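PDB 3QDH: fimbrial structural subunit from Actinomyces naeslundii, which forms the shaft of the type 2 fimbriae and, as an adhesin, probably mediates interactions with streptococci and host cells during oral biofilm development. Local coordinates for residues S22-P27 with V154-G159; E65-D70 with L92-A97; G225-D230 with R237-D242. All blocks are in the same frame, centred on the assembly; numbering follows the deposited sequence.

The chain holds the C-terminal domains of the pilin. From the N terminus, residues 22-27 come first, on strand 23-31. Contact 1 packs them against 154-159, which begins strand 154-165, and so closes a long loop of 126 residues. Contact 2 is nested inside that loop. It ties the 65-70 loop to helix 89-96 at the zinc site, with its centre about 29 Å from that of contact 1. Contact 3 follows in series and closes a short loop, 225-230 with 237-242, in the SpaA-like part of the chain. Contacts 1 and 3 touch, because strands 154-165 and 220-230 are antiparallel neighbours in one sheet. Contact 2 stands apart from both.

Contact 1 of 3, residues S22-P27 with V154-G159; sequences SLIKFP and VTSRWG
Ile24 and Trp158 pass each other in opposite directions between two facing, nearly antiparallel strands. The axes of 23-27 and 154-159 are 10.0 Å apart at their closest, so side chains make the contact. Ile24 places CG1 beside its backbone N (chi1 -63°) and extends it to CD1. Ile24 CD1 lies 3.6 Å from Trp158 NE1 and 3.7 Å from Ser156 OG, approaching the indole obliquely. Further back, Ile24 CG1 is 4.0 Å from Trp158 CZ2. Ser156 turns its OG anti to the backbone N, and Trp158 NE1 donates to Ser156 OG over 2.8 Å. The bond is bent, and the hydroxyl sits 18° out of the indole plane. Phe26 and Val154 also slide past each other. Val154 CG2 is 3.8 Å from Phe26 CE1. One face of that ring carries Ile24 CG2 from its own strand. Leu54 touches both Ile24 and Phe26. Strands 23-31 and 154-165 belong to different sheets packed face to face, consistent with the beta sandwich of the CnaA/DEv-IgG fold. The contact is mainly apolar, with Gln13 and Lys8 at its margin, Lys8 in a cation-pi contact with Phe26. The buried indole N-H and serine hydroxyl pair with each other.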
loop_
_atom_site.group_PDB
_atom_site.type_symbol
_atom_site.label_atom_id
_atom_site.label_comp_id
_atom_site.label_asym_id
_atom_site.label_seq_id
_atom_site.Cartn_x
_atom_site.Cartn_y
_atom_site.Cartn_z
ATOM N N SER A 22 0.365 -7.450 -3.697
ATOM C CA SER A 22 0.598 -7.092 -2.300
ATOM C C SER A 22 -0.399 -6.015 -1.862
ATOM O O SER A 22 -0.960 -5.289 -2.690
ATOM C CB SER A 22 2.017 -6.559 -2.104
ATOM O OG SER A 22 2.995 -7.541 -2.406
ATOM N N LEU A 23 -0.610 -5.911 -0.555
ATOM C CA LEU A 23 -1.394 -4.802 -0.014
ATOM C C LEU A 23 -0.557 -3.528 0.086
ATOM O O LEU A 23 0.651 -3.582 0.324
ATOM C CB LEU A 23 -1.939 -5.158 1.377
ATOM C CG LEU A 23 -2.935 -6.314 1.480
ATOM C CD1 LEU A 23 -3.126 -6.710 2.932
ATOM C CD2 LEU A 23 -4.266 -5.960 0.836
ATOM N N ILE A 24 -1.194 -2.379 -0.120
ATOM C CA ILE A 24 -0.642 -1.125 0.391
ATOM C C ILE A 24 -1.515 -0.760 1.587
ATOM O O ILE A 24 -2.743 -0.798 1.494
ATOM C CB ILE A 24 -0.665 0.039 -0.643
ATOM C CG1 ILE A 24 0.211 -0.277 -1.862
ATOM C CG2 ILE A 24 -0.175 1.333 0.000
ATOM C CD1 ILE A 24 0.145 0.793 -2.962
ATOM N N LYS A 25 -0.864 -0.446 2.703
ATOM C CA LYS A 25 -1.546 -0.074 3.938
ATOM C C LYS A 25 -1.279 1.381 4.302
ATOM O O LYS A 25 -0.124 1.826 4.359
ATOM C CB LYS A 25 -1.130 -1.007 5.089
ATOM C CG LYS A 25 -1.765 -2.379 4.971
ATOM C CD LYS A 25 -1.465 -3.267 6.166
ATOM C CE LYS A 25 -2.029 -4.661 5.935
ATOM N NZ LYS A 25 -2.036 -5.447 7.200
ATOM N N PHE A 26 -2.369 2.108 4.547
ATOM C CA PHE A 26 -2.316 3.534 4.842
ATOM C C PHE A 26 -2.833 3.814 6.246
ATOM O O PHE A 26 -4.049 3.818 6.451
ATOM C CB PHE A 26 -3.229 4.328 3.899
ATOM C CG PHE A 26 -2.910 4.205 2.433
ATOM C CD1 PHE A 26 -1.794 4.839 1.884
ATOM C CD2 PHE A 26 -3.783 3.532 1.580
ATOM C CE1 PHE A 26 -1.525 4.760 0.517
ATOM C CE2 PHE A 26 -3.523 3.452 0.202
ATOM C CZ PHE A 26 -2.393 4.065 -0.327
ATOM N N PRO A 27 -1.929 4.081 7.206
ATOM C CA PRO A 27 -2.356 4.574 8.521
ATOM C C PRO A 27 -2.988 5.968 8.422
ATOM O O PRO A 27 -2.417 6.877 7.802
ATOM C CB PRO A 27 -1.054 4.591 9.339
ATOM C CG PRO A 27 -0.119 3.693 8.600
ATOM C CD PRO A 27 -0.473 3.858 7.154
ATOM N N VAL A 154 -0.823 11.347 0.169
ATOM C CA VAL A 154 0.390 10.527 0.136
ATOM C C VAL A 154 0.467 9.857 -1.228
ATOM O O VAL A 154 -0.547 9.717 -1.901
ATOM C CB VAL A 154 0.438 9.442 1.239
ATOM C CG1 VAL A 154 0.409 10.068 2.647
ATOM C CG2 VAL A 154 -0.686 8.396 1.043
ATOM N N THR A 155 1.671 9.454 -1.618
ATOM C CA THR A 155 1.892 8.800 -2.904
ATOM C C THR A 155 2.822 7.603 -2.767
ATOM O O THR A 155 3.886 7.680 -2.133
ATOM C CB THR A 155 2.448 9.795 -3.968
ATOM O OG1 THR A 155 1.557 10.904 -4.088
ATOM C CG2 THR A 155 2.591 9.113 -5.337
ATOM N N SER A 156 2.386 6.489 -3.348
ATOM C CA SER A 156 3.186 5.282 -3.468
ATOM C C SER A 156 3.476 5.082 -4.961
ATOM O O SER A 156 2.557 5.071 -5.783
ATOM C CB SER A 156 2.416 4.089 -2.898
ATOM O OG SER A 156 3.193 2.909 -2.934
ATOM N N ARG A 157 4.757 4.936 -5.295
ATOM C CA ARG A 157 5.189 4.857 -6.688
ATOM C C ARG A 157 5.550 3.442 -7.107
ATOM O O ARG A 157 6.224 2.718 -6.368
ATOM C CB ARG A 157 6.359 5.803 -6.949
ATOM C CG ARG A 157 5.992 7.261 -6.741
ATOM C CD ARG A 157 6.895 8.190 -7.530
ATOM N NE ARG A 157 6.163 9.366 -8.010
ATOM C CZ ARG A 157 5.803 10.393 -7.243
ATOM N NH1 ARG A 157 6.106 10.403 -5.947
ATOM N NH2 ARG A 157 5.137 11.412 -7.773
ATOM N N TRP A 158 5.083 3.068 -8.296
ATOM C CA TRP A 158 5.198 1.701 -8.796
ATOM C C TRP A 158 5.576 1.684 -10.277
ATOM O O TRP A 158 5.204 2.579 -11.038
ATOM C CB TRP A 158 3.879 0.946 -8.574
ATOM C CG TRP A 158 3.598 0.698 -7.118
ATOM C CD1 TRP A 158 3.239 1.632 -6.178
ATOM C CD2 TRP A 158 3.660 -0.555 -6.429
ATOM N NE1 TRP A 158 3.078 1.036 -4.955
ATOM C CE2 TRP A 158 3.325 -0.305 -5.076
ATOM C CE3 TRP A 158 3.958 -1.868 -6.820
ATOM C CZ2 TRP A 158 3.288 -1.317 -4.114
ATOM C CZ3 TRP A 158 3.922 -2.871 -5.862
ATOM C CH2 TRP A 158 3.588 -2.590 -4.524
ATOM N N GLY A 159 6.325 0.662 -10.670
ATOM C CA GLY A 159 6.706 0.487 -12.066
ATOM C C GLY A 159 6.571 -0.960 -12.494
ATOM O O GLY A 159 6.400 -1.858 -11.664
#

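Contact 2 of 3, residues E65-D70 with L92-A97. With ZN (zinc ion), chain B.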
loop_
_atom_site.group_PDB
_atom_site.type_symbol
_atom_site.label_atom_id
_atom_site.label_comp_id
_atom_site.label_asym_id
_atom_site.label_seq_id
_atom_site.Cartn_x
_atom_site.Cartn_y
_atom_site.Cartn_z
ATOM N N GLU A 65 -6.308 5.768 20.733
ATOM C CA GLU A 65 -5.058 5.790 21.494
ATOM C C GLU A 65 -5.297 5.809 23.003
ATOM O O GLU A 65 -6.064 6.636 23.507
ATOM C CB GLU A 65 -4.241 7.004 21.069
ATOM C CG GLU A 65 -2.877 7.121 21.708
ATOM C CD GLU A 65 -2.280 8.498 21.522
ATOM O OE1 GLU A 65 -3.012 9.439 21.111
ATOM O OE2 GLU A 65 -1.068 8.637 21.798
ATOM N N GLY A 66 -4.634 4.891 23.709
ATOM C CA GLY A 66 -4.709 4.818 25.167
ATOM C C GLY A 66 -5.862 3.965 25.672
ATOM O O GLY A 66 -6.077 3.865 26.883
ATOM N N THR A 67 -6.581 3.348 24.732
ATOM C CA THR A 67 -7.809 2.598 24.983
ATOM C C THR A 67 -7.733 1.284 24.219
ATOM O O THR A 67 -7.013 1.188 23.222
ATOM C CB THR A 67 -9.046 3.424 24.501
ATOM O OG1 THR A 67 -9.431 4.332 25.532
ATOM C CG2 THR A 67 -10.240 2.550 24.144
ATOM N N THR A 68 -8.451 0.267 24.692
ATOM C CA THR A 68 -8.701 -0.913 23.885
ATOM C C THR A 68 -10.193 -0.941 23.532
ATOM O O THR A 68 -11.050 -1.063 24.415
ATOM C CB THR A 68 -8.253 -2.231 24.575
ATOM O OG1 THR A 68 -6.860 -2.143 24.886
ATOM C CG2 THR A 68 -8.461 -3.414 23.644
ATOM N N LEU A 69 -10.481 -0.774 22.237
ATOM C CA LEU A 69 -11.851 -0.817 21.719
ATOM C C LEU A 69 -12.392 -2.240 21.714
ATOM O O LEU A 69 -11.625 -3.203 21.703
ATOM C CB LEU A 69 -11.887 -0.274 20.286
ATOM C CG LEU A 69 -11.459 1.170 20.029
ATOM C CD1 LEU A 69 -11.381 1.405 18.518
ATOM C CD2 LEU A 69 -12.415 2.177 20.688
ATOM N N ASP A 70 -13.715 -2.372 21.712
ATOM C CA ASP A 70 -14.352 -3.656 21.511
ATOM C C ASP A 70 -14.986 -3.641 20.105
ATOM O O ASP A 70 -15.180 -2.559 19.525
ATOM C CB ASP A 70 -15.401 -3.915 22.613
ATOM C CG ASP A 70 -16.553 -2.927 22.570
ATOM O OD1 ASP A 70 -17.298 -2.915 21.569
ATOM O OD2 ASP A 70 -16.716 -2.166 23.541
ATOM N N LEU A 92 -18.675 6.597 20.161
ATOM C CA LEU A 92 -18.712 8.060 20.226
ATOM C C LEU A 92 -18.544 8.557 21.643
ATOM O O LEU A 92 -17.906 9.578 21.865
ATOM C CB LEU A 92 -20.022 8.620 19.636
ATOM C CG LEU A 92 -20.269 8.332 18.153
ATOM C CD1 LEU A 92 -21.655 8.887 17.752
ATOM C CD2 LEU A 92 -19.171 8.946 17.288
ATOM N N LYS A 93 -19.108 7.823 22.605
ATOM C CA LYS A 93 -18.918 8.142 24.019
ATOM C C LYS A 93 -17.431 8.010 24.410
ATOM O O LYS A 93 -16.897 8.858 25.121
ATOM C CB LYS A 93 -19.794 7.212 24.871
ATOM C CG LYS A 93 -19.643 7.395 26.369
ATOM C CD LYS A 93 -20.691 6.603 27.150
ATOM C CE LYS A 93 -21.896 7.460 27.489
ATOM N NZ LYS A 93 -21.582 8.433 28.597
ATOM N N ARG A 94 -16.774 6.951 23.945
ATOM C CA ARG A 94 -15.316 6.791 24.173
ATOM C C ARG A 94 -14.474 7.950 23.635
ATOM O O ARG A 94 -13.546 8.456 24.310
ATOM C CB ARG A 94 -14.816 5.508 23.525
ATOM C CG ARG A 94 -15.189 4.197 24.228
ATOM C CD ARG A 94 -14.379 3.090 23.566
ATOM N NE ARG A 94 -14.789 1.722 23.913
ATOM C CZ ARG A 94 -14.333 1.049 24.968
ATOM N NH1 ARG A 94 -13.484 1.630 25.798
ATOM N NH2 ARG A 94 -14.737 -0.195 25.202
ATOM N N ILE A 95 -14.774 8.361 22.402
ATOM C CA ILE A 95 -14.024 9.429 21.761
ATOM C C ILE A 95 -14.206 10.751 22.504
ATOM O O ILE A 95 -13.228 11.463 22.738
ATOM C CB ILE A 95 -14.338 9.572 20.246
ATOM C CG1 ILE A 95 -13.960 8.279 19.517
ATOM C CG2 ILE A 95 -13.564 10.760 19.647
ATOM C CD1 ILE A 95 -14.450 8.193 18.031
ATOM N N LYS A 96 -15.432 11.062 22.914
ATOM C CA LYS A 96 -15.662 12.247 23.757
ATOM C C LYS A 96 -14.852 12.219 25.073
ATOM O O LYS A 96 -14.342 13.253 25.528
ATOM C CB LYS A 96 -17.163 12.421 24.052
ATOM C CG LYS A 96 -17.487 13.630 24.947
ATOM C CD LYS A 96 -18.997 13.719 25.211
ATOM C CE LYS A 96 -19.288 14.504 26.492
ATOM N NZ LYS A 96 -19.041 15.947 26.330
ATOM N N ALA A 97 -14.736 11.035 25.661
ATOM C CA ALA A 97 -14.017 10.852 26.927
ATOM C C ALA A 97 -12.495 10.799 26.748
ATOM O O ALA A 97 -11.767 10.697 27.729
ATOM C CB ALA A 97 -14.508 9.594 27.629
HETATM ZN ZN ZN B . -17.961 -0.601 23.224
HETATM O O HOH W 1 -12.243 4.459 26.055
#
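Thr67 and Arg94 mark the closest backbone approach, 8.6 Å between their CA atoms, where an irregular loop passes the last turn of helix 89-96. Arg94 spans the gap with a chain extended from CG to NE. Arg94 NH2 donates to Asp70 OD2 over 3.2 Å in a nearly straight salt-bridge hydrogen bond (163°). The acceptor lies in the guanidinium plane, but NH2 meets OD2 on its anti side, 33° out of the carboxylate plane. The two planes are 63° apart. Asp70 OD2 also binds the zinc ion at 2.0 Å. Asp73 and Glu90 are the other protein ligands of this metal. Arg94 NE forms a salt bridge with Asp73, so one guanidinium serves two zinc ligands from the second shell and would probably offset some of their charge. Asp70 OD1 is hydrogen-bonded to Thr72 OG1, while OD2 holds the metal. Thr68 O lies over one face of the Arg94 guanidinium, 3.5 Å above its plane. Leu69 CD2 packs 3.6 Å from Arg94 CD, and a water joins Thr67 OG1 to Arg94 NH1. Leu69 and Arg94 both rest on Leu64 of strand 57-64. On the helix, Leu92 and Ile95 pack against Tyr41 and Phe44 of strand 39-49 and Phe87 of strand 82-87.

Contact 3 of 3, residues G225-D230 with R237-D242; sequences GLFISD and RDNQKD
The Arg237 guanidinium and the Asp230 carboxylate meet with their planes 65° apart, the carboxylate at the guanidinium edge. Asp230 O lies in the amide plane of Asn239, while Asn239 ND2 stands above the carbonyl plane of Asp230. The Phe227 ring carries Ser229 N over one face and has Asp238 O at its edge. Asn239 OD1 comes to it obliquely, 4.2 Å from Phe227 CZ. NH1 and NH2 of Arg237 each bond one oxygen of Asp230. Arg237 NH1 donates to Asp230 OD1 over 2.9 Å, on the syn lone pair, and Arg237 NH2 donates to Asp230 OD2 over 3.3 Å. A bend at chi3 (88°) turns the arginine chain to this position. Arg237 NH2 also bonds to Ile10 O, and Asp230 OD1 to Ile232 N. Asn239 OD1 accepts from Asp230 N over 2.9 Å, and Asn239 ND2 donates to Asp230 O over 3.1 Å. This pair fixes the rotation of the amide. Ser229 CB packs 3.4 Å from Gln240 O. Ser229 OG pairs with Ala243 O and accepts a hydrogen bond from a water that also donates to Lys241 O. Lys241 CA makes a CH...O contact to Asp230 O. On the side of strand 154-165, Ile228 and Ser229 both face Arg157 in a classic beta bulge. Gly225 and Phe227 bond through their backbones to Val20 and Tyr18. The segment 225-230 thus joins the SpaA-like region, consistent with a CnaB/IgG-rev fold, to the sheet of strand 154-165, and the connection to strand 245-254 folds back on its end.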
loop_
_atom_site.group_PDB
_atom_site.type_symbol
_atom_site.label_atom_id
_atom_site.label_comp_id
_atom_site.label_asym_id
_atom_site.label_seq_id
_atom_site.Cartn_x
_atom_site.Cartn_y
_atom_site.Cartn_z
ATOM N N GLY A 225 3.665 -4.738 -11.735
ATOM C CA GLY A 225 3.965 -3.777 -10.683
ATOM C C GLY A 225 5.052 -4.205 -9.731
ATOM O O GLY A 225 4.990 -5.292 -9.158
ATOM N N LEU A 226 6.051 -3.339 -9.577
ATOM C CA LEU A 226 7.052 -3.448 -8.518
ATOM C C LEU A 226 7.171 -2.099 -7.815
ATOM O O LEU A 226 7.120 -1.054 -8.463
ATOM C CB LEU A 226 8.418 -3.875 -9.085
ATOM C CG LEU A 226 8.588 -5.338 -9.539
ATOM C CD1 LEU A 226 9.833 -5.488 -10.408
ATOM C CD2 LEU A 226 8.656 -6.304 -8.367
ATOM N N PHE A 227 7.333 -2.129 -6.493
ATOM C CA PHE A 227 7.439 -0.905 -5.683
ATOM C C PHE A 227 8.707 -0.110 -6.012
ATOM O O PHE A 227 9.776 -0.685 -6.204
ATOM C CB PHE A 227 7.391 -1.268 -4.195
ATOM C CG PHE A 227 7.648 -0.111 -3.272
ATOM C CD1 PHE A 227 6.681 0.886 -3.088
ATOM C CD2 PHE A 227 8.848 -0.023 -2.571
ATOM C CE1 PHE A 227 6.915 1.942 -2.226
ATOM C CE2 PHE A 227 9.090 1.035 -1.704
ATOM C CZ PHE A 227 8.123 2.020 -1.535
ATOM N N ILE A 228 8.580 1.214 -6.092
ATOM C CA ILE A 228 9.731 2.072 -6.367
ATOM C C ILE A 228 10.122 2.903 -5.148
ATOM O O ILE A 228 11.267 2.836 -4.691
ATOM C CB ILE A 228 9.485 2.971 -7.599
ATOM C CG1 ILE A 228 9.489 2.110 -8.866
ATOM C CG2 ILE A 228 10.555 4.069 -7.716
ATOM C CD1 ILE A 228 9.070 2.847 -10.098
ATOM N N SER A 229 9.157 3.669 -4.628
ATOM C CA SER A 229 9.383 4.592 -3.514
ATOM C C SER A 229 8.045 5.157 -3.040
ATOM O O SER A 229 7.034 5.045 -3.736
ATOM C CB SER A 229 10.264 5.756 -3.957
ATOM O OG SER A 229 9.532 6.631 -4.797
ATOM N N ASP A 230 8.045 5.763 -1.854
ATOM C CA ASP A 230 6.855 6.481 -1.389
ATOM C C ASP A 230 7.184 7.879 -0.862
ATOM O O ASP A 230 8.355 8.243 -0.727
ATOM C CB ASP A 230 6.027 5.640 -0.394
ATOM C CG ASP A 230 6.769 5.346 0.899
ATOM O OD1 ASP A 230 7.310 6.286 1.518
ATOM O OD2 ASP A 230 6.797 4.168 1.318
ATOM N N ARG A 237 13.500 3.291 6.499
ATOM C CA ARG A 237 12.210 2.892 5.921
ATOM C C ARG A 237 12.301 2.092 4.621
ATOM O O ARG A 237 11.272 1.805 4.003
ATOM C CB ARG A 237 11.300 4.115 5.714
ATOM C CG ARG A 237 10.489 4.507 6.947
ATOM C CD ARG A 237 9.492 5.643 6.649
ATOM N NE ARG A 237 8.188 5.174 6.170
ATOM C CZ ARG A 237 7.842 5.047 4.889
ATOM N NH1 ARG A 237 8.706 5.331 3.916
ATOM N NH2 ARG A 237 6.619 4.628 4.578
ATOM N N ASP A 238 13.513 1.729 4.202
ATOM C CA ASP A 238 13.694 1.010 2.933
ATOM C C ASP A 238 13.142 1.878 1.789
ATOM O O ASP A 238 12.479 1.386 0.872
ATOM C CB ASP A 238 12.997 -0.367 2.997
ATOM C CG ASP A 238 13.099 -1.154 1.695
ATOM O OD1 ASP A 238 14.194 -1.178 1.088
ATOM O OD2 ASP A 238 12.080 -1.764 1.289
ATOM N N ASN A 239 13.413 3.179 1.868
ATOM C CA ASN A 239 12.788 4.156 0.987
ATOM C C ASN A 239 13.744 5.280 0.624
ATOM O O ASN A 239 14.723 5.522 1.331
ATOM C CB ASN A 239 11.530 4.742 1.654
ATOM C CG ASN A 239 10.724 5.643 0.719
ATOM O OD1 ASN A 239 10.472 5.293 -0.435
ATOM N ND2 ASN A 239 10.299 6.803 1.229
ATOM N N GLN A 240 13.457 5.943 -0.491
ATOM C CA GLN A 240 14.074 7.214 -0.836
ATOM C C GLN A 240 12.966 8.110 -1.377
ATOM O O GLN A 240 12.491 7.927 -2.501
ATOM C CB GLN A 240 15.214 7.032 -1.849
ATOM C CG GLN A 240 16.317 8.072 -1.715
ATOM C CD GLN A 240 17.551 7.741 -2.536
ATOM O OE1 GLN A 240 18.489 7.109 -2.047
ATOM N NE2 GLN A 240 17.558 8.174 -3.788
ATOM N N LYS A 241 12.554 9.070 -0.550
ATOM C CA LYS A 241 11.339 9.871 -0.748
ATOM C C LYS A 241 11.104 10.402 -2.171
ATOM O O LYS A 241 9.997 10.291 -2.704
ATOM C CB LYS A 241 11.329 11.034 0.255
ATOM C CG LYS A 241 10.004 11.770 0.411
ATOM C CD LYS A 241 10.240 13.144 1.049
ATOM C CE LYS A 241 8.970 13.756 1.618
ATOM N NZ LYS A 241 7.913 13.976 0.591
ATOM N N ASP A 242 12.137 10.981 -2.775
ATOM C CA ASP A 242 11.985 11.646 -4.071
ATOM C C ASP A 242 12.489 10.811 -5.254
ATOM O O ASP A 242 12.835 11.358 -6.307
ATOM C CB ASP A 242 12.671 13.025 -4.049
ATOM C CG ASP A 242 11.970 14.022 -3.128
ATOM O OD1 ASP A 242 10.739 14.216 -3.257
ATOM O OD2 ASP A 242 12.658 14.624 -2.276
HETATM O O HOH W 2 7.801 8.803 -3.996
HETATM O O HOH W 3 8.680 2.162 1.999
#